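Local coordinates for protein trehalose-6-phosphate phosphatase (Candida albicans, PDB 5DXF) that adopts, in this N-terminal fragment, the GT-B architecture of glycosyltransferase family 20, in which two Rossmann-like domains face each other, at residues 412-415 with 416-419; 354-357 with 358-362; 436-439 with 440-443. One frame throughout, in Å; residues are numbered along the deposited sequence.

Interaction 1: residues 412-415 with 416-419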
loop_
_atom_site.group_PDB
_atom_site.type_symbol
_atom_site.label_atom_id
_atom_site.label_comp_id
_atom_site.label_asym_id
_atom_site.label_seq_id
_atom_site.Cartn_x
_atom_site.Cartn_y
_atom_site.Cartn_z
ATOM N N ARG A 412 -10.709 -9.090 -11.346
ATOM C CA ARG A 412 -9.329 -8.679 -11.549
ATOM C C ARG A 412 -9.154 -8.222 -12.988
ATOM O O ARG A 412 -9.547 -8.924 -13.923
ATOM C CB ARG A 412 -8.360 -9.815 -11.226
ATOM C CG ARG A 412 -8.385 -10.256 -9.771
ATOM C CD ARG A 412 -7.419 -11.405 -9.532
ATOM N NE ARG A 412 -7.433 -11.859 -8.144
ATOM C CZ ARG A 412 -6.747 -12.906 -7.696
ATOM N NH1 ARG A 412 -5.993 -13.611 -8.529
ATOM N NH2 ARG A 412 -6.818 -13.249 -6.416
ATOM N N VAL A 413 -8.580 -7.039 -13.166
ATOM C CA VAL A 413 -8.366 -6.505 -14.502
ATOM C C VAL A 413 -6.898 -6.618 -14.876
ATOM O O VAL A 413 -6.030 -6.721 -14.008
ATOM C CB VAL A 413 -8.821 -5.040 -14.611
ATOM C CG1 VAL A 413 -10.226 -4.886 -14.056
ATOM C CG2 VAL A 413 -7.857 -4.124 -13.874
ATOM N N ALA A 414 -6.623 -6.608 -16.175
ATOM C CA ALA A 414 -5.261 -6.755 -16.659
ATOM C C ALA A 414 -4.450 -5.492 -16.413
ATOM O O ALA A 414 -4.992 -4.387 -16.342
ATOM C CB ALA A 414 -5.254 -7.109 -18.135
ATOM N N LYS A 415 -3.139 -5.656 -16.342
ATOM C CA LYS A 415 -2.232 -4.556 -16.081
ATOM C C LYS A 415 -2.323 -3.515 -17.169
ATOM O O LYS A 415 -2.303 -2.326 -16.903
ATOM C CB LYS A 415 -0.806 -5.079 -16.012
ATOM C CG LYS A 415 -0.687 -6.459 -15.394
ATOM C CD LYS A 415 -1.172 -7.548 -16.335
ATOM C CE LYS A 415 -1.745 -8.729 -15.575
ATOM N NZ LYS A 415 -1.266 -10.026 -16.123
ATOM N N GLU A 416 -2.419 -3.979 -18.404
ATOM C CA GLU A 416 -2.549 -3.094 -19.553
ATOM C C GLU A 416 -3.926 -2.434 -19.587
ATOM O O GLU A 416 -4.056 -1.280 -19.993
ATOM C CB GLU A 416 -2.301 -3.864 -20.853
ATOM C CG GLU A 416 -1.327 -5.030 -20.727
ATOM C CD GLU A 416 -1.989 -6.293 -20.206
ATOM O OE1 GLU A 416 -3.101 -6.621 -20.674
ATOM O OE2 GLU A 416 -1.403 -6.949 -19.322
ATOM N N GLU A 417 -4.949 -3.167 -19.162
ATOM C CA GLU A 417 -6.291 -2.604 -19.064
ATOM C C GLU A 417 -6.333 -1.515 -17.997
ATOM O O GLU A 417 -6.981 -0.484 -18.171
ATOM C CB GLU A 417 -7.313 -3.697 -18.747
ATOM C CG GLU A 417 -7.747 -4.515 -19.952
ATOM C CD GLU A 417 -8.460 -5.792 -19.554
ATOM O OE1 GLU A 417 -8.290 -6.228 -18.396
ATOM O OE2 GLU A 417 -9.192 -6.357 -20.393
ATOM N N TYR A 418 -5.627 -1.759 -16.898
ATOM C CA TYR A 418 -5.552 -0.814 -15.790
ATOM C C TYR A 418 -4.843 0.467 -16.204
ATOM O O TYR A 418 -5.358 1.570 -15.992
ATOM C CB TYR A 418 -4.840 -1.454 -14.600
ATOM C CG TYR A 418 -4.560 -0.506 -13.455
ATOM C CD1 TYR A 418 -5.594 0.029 -12.702
ATOM C CD2 TYR A 418 -3.257 -0.156 -13.120
ATOM C CE1 TYR A 418 -5.344 0.892 -11.654
ATOM C CE2 TYR A 418 -2.996 0.705 -12.071
ATOM C CZ TYR A 418 -4.044 1.224 -11.343
ATOM O OH TYR A 418 -3.793 2.082 -10.300
ATOM N N LEU A 419 -3.661 0.318 -16.796
ATOM C CA LEU A 419 -2.897 1.469 -17.271
ATOM C C LEU A 419 -3.651 2.244 -18.344
ATOM O O LEU A 419 -3.619 3.477 -18.363
ATOM C CB LEU A 419 -1.542 1.023 -17.812
ATOM C CG LEU A 419 -0.627 0.380 -16.772
ATOM C CD1 LEU A 419 0.763 0.185 -17.342
ATOM C CD2 LEU A 419 -0.579 1.228 -15.513
#
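The carboxylate of E417 reaches back to the start of the helix and takes the backbone N-H of A414: A414 N to E417 OE1 is 2.8 Å, a fairly straight bond with an N-H...O angle of 162°. The N-H arrives at the anti side of OE1, only slightly out of the carboxylate plane. With CG set beside the backbone N (chi1 -80°) and the rest of the chain extended, E417 runs back along the helix surface, and the same oxygen also passes close to A414 CB. Two main-chain bonds lock the first turn behind this: Y418 N gives to A414 O at 2.8 Å, and L419 N to K415 O at 3.0 Å.

E416 has a chain bent at chi2, which carries OE1 to 3.4 Å from the methyl of A414, while OE2 lies beside the aliphatic part of K415. The two side chains run next to each other in the same direction, but K415 NZ stays 4.4 Å from E416 OE2, beyond a salt bridge; E416 OE1 instead forms one with K320 of helix 317-327.

The apolar contact is slight: V413 CG2 lies 4.1 Å from Y418 CB, and the two side chains meet at a slant. The Y418 ring leads away from 412-415, with K415 O near its edge and near its plane, and R337 makes a cation-pi contact with it.

A414 is the N-cap residue and E417 the third residue of the helix. Their bond is therefore the N3-to-N-cap half of a capping box, at the loop-to-helix junction between strand 406-409 and helix 415-424; alanine has no side-chain acceptor to return the other half.

Interaction 2: residues 354-357 with 358-362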
loop_
_atom_site.group_PDB
_atom_site.type_symbol
_atom_site.label_atom_id
_atom_site.label_comp_id
_atom_site.label_asym_id
_atom_site.label_seq_id
_atom_site.Cartn_x
_atom_site.Cartn_y
_atom_site.Cartn_z
ATOM N N GLU A 354 -22.385 11.564 -5.981
ATOM C CA GLU A 354 -23.826 11.757 -6.008
ATOM C C GLU A 354 -24.182 13.222 -5.796
ATOM O O GLU A 354 -24.958 13.788 -6.567
ATOM C CB GLU A 354 -24.508 10.898 -4.949
ATOM C CG GLU A 354 -26.005 11.127 -4.875
ATOM C CD GLU A 354 -26.677 10.234 -3.863
ATOM O OE1 GLU A 354 -25.966 9.663 -3.009
ATOM O OE2 GLU A 354 -27.918 10.096 -3.918
ATOM N N ILE A 355 -23.619 13.828 -4.752
ATOM C CA ILE A 355 -23.834 15.251 -4.498
ATOM C C ILE A 355 -23.458 16.066 -5.735
ATOM O O ILE A 355 -24.173 16.992 -6.120
ATOM C CB ILE A 355 -23.020 15.757 -3.286
ATOM C CG1 ILE A 355 -23.442 15.035 -2.005
ATOM C CG2 ILE A 355 -23.207 17.255 -3.109
ATOM C CD1 ILE A 355 -24.742 15.550 -1.414
ATOM N N PHE A 356 -22.345 15.696 -6.364
ATOM C CA PHE A 356 -21.872 16.367 -7.573
ATOM C C PHE A 356 -22.890 16.302 -8.698
ATOM O O PHE A 356 -23.117 17.291 -9.395
ATOM C CB PHE A 356 -20.546 15.759 -8.034
ATOM C CG PHE A 356 -20.163 16.121 -9.444
ATOM C CD1 PHE A 356 -19.660 17.376 -9.744
ATOM C CD2 PHE A 356 -20.291 15.195 -10.468
ATOM C CE1 PHE A 356 -19.302 17.706 -11.042
ATOM C CE2 PHE A 356 -19.934 15.518 -11.766
ATOM C CZ PHE A 356 -19.438 16.774 -12.052
ATOM N N LEU A 357 -23.499 15.134 -8.877
ATOM C CA LEU A 357 -24.534 14.972 -9.889
ATOM C C LEU A 357 -25.786 15.767 -9.529
ATOM O O LEU A 357 -26.487 16.270 -10.408
ATOM C CB LEU A 357 -24.875 13.493 -10.071
ATOM C CG LEU A 357 -23.775 12.651 -10.720
ATOM C CD1 LEU A 357 -24.233 11.214 -10.904
ATOM C CD2 LEU A 357 -23.355 13.255 -12.050
ATOM N N ASP A 358 -26.028 15.866 -8.229
ATOM C CA ASP A 358 -27.138 16.620 -7.684
ATOM C C ASP A 358 -27.054 18.103 -7.952
ATOM O O ASP A 358 -28.036 18.733 -8.302
ATOM C CB ASP A 358 -27.177 16.409 -6.180
ATOM C CG ASP A 358 -28.229 15.432 -5.764
ATOM O OD1 ASP A 358 -29.400 15.826 -5.701
ATOM O OD2 ASP A 358 -27.891 14.272 -5.492
ATOM N N MET A 359 -25.863 18.652 -7.781
ATOM C CA MET A 359 -25.618 20.089 -7.855
ATOM C C MET A 359 -25.484 20.616 -9.280
ATOM O O MET A 359 -25.878 21.747 -9.565
ATOM C CB MET A 359 -24.357 20.444 -7.066
ATOM C CG MET A 359 -24.487 20.257 -5.565
ATOM S SD MET A 359 -22.931 20.546 -4.702
ATOM C CE MET A 359 -22.522 22.194 -5.272
ATOM N N TYR A 360 -24.923 19.804 -10.170
ATOM C CA TYR A 360 -24.625 20.265 -11.522
ATOM C C TYR A 360 -25.357 19.464 -12.593
ATOM O O TYR A 360 -24.917 18.378 -12.973
ATOM C CB TYR A 360 -23.115 20.213 -11.771
ATOM C CG TYR A 360 -22.311 20.942 -10.720
ATOM C CD1 TYR A 360 -22.125 22.316 -10.790
ATOM C CD2 TYR A 360 -21.744 20.257 -9.652
ATOM C CE1 TYR A 360 -21.394 22.988 -9.829
ATOM C CE2 TYR A 360 -21.012 20.920 -8.686
ATOM C CZ TYR A 360 -20.839 22.284 -8.779
ATOM O OH TYR A 360 -20.110 22.948 -7.821
ATOM N N PRO A 361 -26.481 20.007 -13.087
ATOM C CA PRO A 361 -27.252 19.418 -14.187
ATOM C C PRO A 361 -26.453 19.385 -15.486
ATOM O O PRO A 361 -26.743 18.587 -16.376
ATOM C CB PRO A 361 -28.459 20.354 -14.319
ATOM C CG PRO A 361 -28.538 21.074 -13.017
ATOM C CD PRO A 361 -27.125 21.220 -12.555
ATOM N N GLU A 362 -25.459 20.261 -15.581
ATOM C CA GLU A 362 -24.600 20.359 -16.754
ATOM C C GLU A 362 -23.780 19.094 -16.980
ATOM O O GLU A 362 -23.470 18.738 -18.118
ATOM C CB GLU A 362 -23.665 21.560 -16.609
ATOM C CG GLU A 362 -23.090 21.694 -15.207
ATOM C CD GLU A 362 -22.081 22.815 -15.085
ATOM O OE1 GLU A 362 -21.441 23.156 -16.102
ATOM O OE2 GLU A 362 -21.929 23.357 -13.970
#
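D358 meets E354 one turn back along the helix. Its N-H gives to E354 O at 2.9 Å, and the two side chains then lie next to each other, pointing the same way. D358 OD2 sits 3.7 Å from E354 CG and 4.5 Å from E354 OE2, with the carboxylate planes turned 39° apart. Two like charges this close would tend to disfavour each other's ionisation, but E354 has a salt bridge to R393 of helix 381-398, and D358 a long, weak ion pair with K397, which probably offset the cost.

M359 repeats the backbone bond, N to I355 O at 2.9 Å, and lays its thioether on the isoleucine: SD is 3.7 Å from I355 CG2. That methyl is the branch of I355 trans to its own backbone N, and the methionine crosses it at a slant. All of this belongs to the end of helix 346-359, the connection between the parallel strands 332-339 and 367-374 in a beta-alpha-beta unit. Just past this point R364 gives NE to L357 O and NH2 to D358 O, taking up carbonyls of the last turn.

Y360 is the first residue to leave helical geometry, yet its N still donates to F356 O at 3.2 Å. Chi1 of -53° swings the ring beside its backbone N and toward F356, where Y360 CD2 comes 3.6 Å from F356 CD1. The side chains cross at about a right angle and the rings meet obliquely, with planes at 43° and centroids 5.6 Å apart. F356 also meets W363, and helix 478-489 adds I485 against F356 and N486 against Y360.

Interaction 3: residues 436-439 with 440-443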
loop_
_atom_site.group_PDB
_atom_site.type_symbol
_atom_site.label_atom_id
_atom_site.label_comp_id
_atom_site.label_asym_id
_atom_site.label_seq_id
_atom_site.Cartn_x
_atom_site.Cartn_y
_atom_site.Cartn_z
ATOM N N GLY A 436 -1.159 4.250 4.458
ATOM C CA GLY A 436 0.256 4.566 4.442
ATOM C C GLY A 436 0.608 5.325 3.180
ATOM O O GLY A 436 1.205 6.400 3.236
ATOM N N MET A 437 0.221 4.768 2.036
ATOM C CA MET A 437 0.494 5.393 0.748
ATOM C C MET A 437 -0.497 4.963 -0.329
ATOM O O MET A 437 -0.911 3.806 -0.381
ATOM C CB MET A 437 1.918 5.070 0.291
ATOM C CG MET A 437 2.911 6.180 0.570
ATOM S SD MET A 437 2.429 7.714 -0.244
ATOM C CE MET A 437 3.363 8.904 0.709
ATOM N N ASN A 438 -0.869 5.907 -1.188
ATOM C CA ASN A 438 -1.726 5.609 -2.327
ATOM C C ASN A 438 -0.911 5.512 -3.612
ATOM O O ASN A 438 -0.552 6.525 -4.213
ATOM C CB ASN A 438 -2.820 6.666 -2.471
ATOM C CG ASN A 438 -3.919 6.240 -3.426
ATOM O OD1 ASN A 438 -3.889 6.565 -4.613
ATOM N ND2 ASN A 438 -4.896 5.502 -2.911
ATOM N N THR A 439 -0.619 4.282 -4.020
ATOM C CA THR A 439 0.166 4.006 -5.219
ATOM C C THR A 439 -0.550 4.471 -6.490
ATOM O O THR A 439 0.072 4.998 -7.426
ATOM C CB THR A 439 0.472 2.495 -5.323
ATOM O OG1 THR A 439 1.249 2.083 -4.191
ATOM C CG2 THR A 439 1.229 2.174 -6.597
ATOM N N THR A 440 -1.865 4.280 -6.500
ATOM C CA THR A 440 -2.706 4.581 -7.652
ATOM C C THR A 440 -2.597 6.039 -8.098
ATOM O O THR A 440 -2.608 6.326 -9.293
ATOM C CB THR A 440 -4.184 4.250 -7.350
ATOM O OG1 THR A 440 -4.298 2.867 -6.992
ATOM C CG2 THR A 440 -5.066 4.529 -8.560
ATOM N N SER A 441 -2.482 6.954 -7.140
ATOM C CA SER A 441 -2.354 8.374 -7.457
ATOM C C SER A 441 -1.060 8.660 -8.213
ATOM O O SER A 441 -1.065 9.356 -9.230
ATOM C CB SER A 441 -2.416 9.216 -6.181
ATOM O OG SER A 441 -1.457 8.782 -5.233
ATOM N N LEU A 442 0.043 8.118 -7.707
ATOM C CA LEU A 442 1.349 8.272 -8.336
ATOM C C LEU A 442 1.352 7.692 -9.752
ATOM O O LEU A 442 1.761 8.361 -10.715
ATOM C CB LEU A 442 2.425 7.598 -7.484
ATOM C CG LEU A 442 2.459 7.956 -5.996
ATOM C CD1 LEU A 442 3.455 7.076 -5.251
ATOM C CD2 LEU A 442 2.795 9.426 -5.804
ATOM N N GLU A 443 0.886 6.450 -9.871
ATOM C CA GLU A 443 0.763 5.797 -11.175
ATOM C C GLU A 443 -0.078 6.625 -12.147
ATOM O O GLU A 443 0.266 6.756 -13.324
ATOM C CB GLU A 443 0.161 4.400 -11.017
ATOM C CG GLU A 443 1.191 3.320 -10.734
ATOM C CD GLU A 443 0.592 2.085 -10.090
ATOM O OE1 GLU A 443 1.320 1.081 -9.941
ATOM O OE2 GLU A 443 -0.602 2.121 -9.727
#
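Two bonds tie N438 to S441, and S441 is the donor in both. N438 OD1 accepts from S441 N at 2.9 Å, a bent bond with an N-H...O angle of 136°, and S441 OG gives its hydrogen to N438 O at 2.6 Å. A chi1 of -167° turns the amide of N438 forward to the helix start, and the hydroxyl of S441 is folded back between its own N and carbonyl carbon (chi1 54°), facing the loop. The main chain contributes a nearly straight bond one step on, E443 N to T439 O at 3.0 Å.

Van der Waals contacts set carbon against oxygen. T439 CG2 lies 3.5 Å from E443 OE1, the methyl resting against the carboxylate as the two side chains cross. L442 sets CG 3.8 Å from N438 O.

Outside the segment pair, N438 N gives to T463 OG1, E443 OE2 is hydrogen-bonded to the Y418 hydroxyl, and S441 packs against strands 428-430 and 455-458.

N438 is thus the N-cap of helix 439-447. At this largely buried helix start, a neutral amide takes up a first-turn N-H and a serine hydroxyl the N-cap carbonyl, so the chain enters the helix with these polar groups satisfied without a buried charge being spent on them.

Overall arrangement
Along the chain the order is interaction 2, then 1, then 3, all in what the topology suggests is the second Rossmann-like domain of the GT-B fold. Interaction 2 finishes helix 346-359, its centre about 32 Å from the centre of the chain; interactions 1 and 3 start helices 415-424 and 439-447. The centres of interactions 1 and 3 are about 16 Å apart, and the two meet directly: Y418 OH lies 3.2 Å from E443 OE2, probably a hydrogen bond. The centre of interaction 2 is about 30 Å from that of interaction 1 and about 27 Å from that of interaction 3. The two helix starts are therefore coupled through side chains, whereas the helix end lies at the rim of the same domain and touches neither.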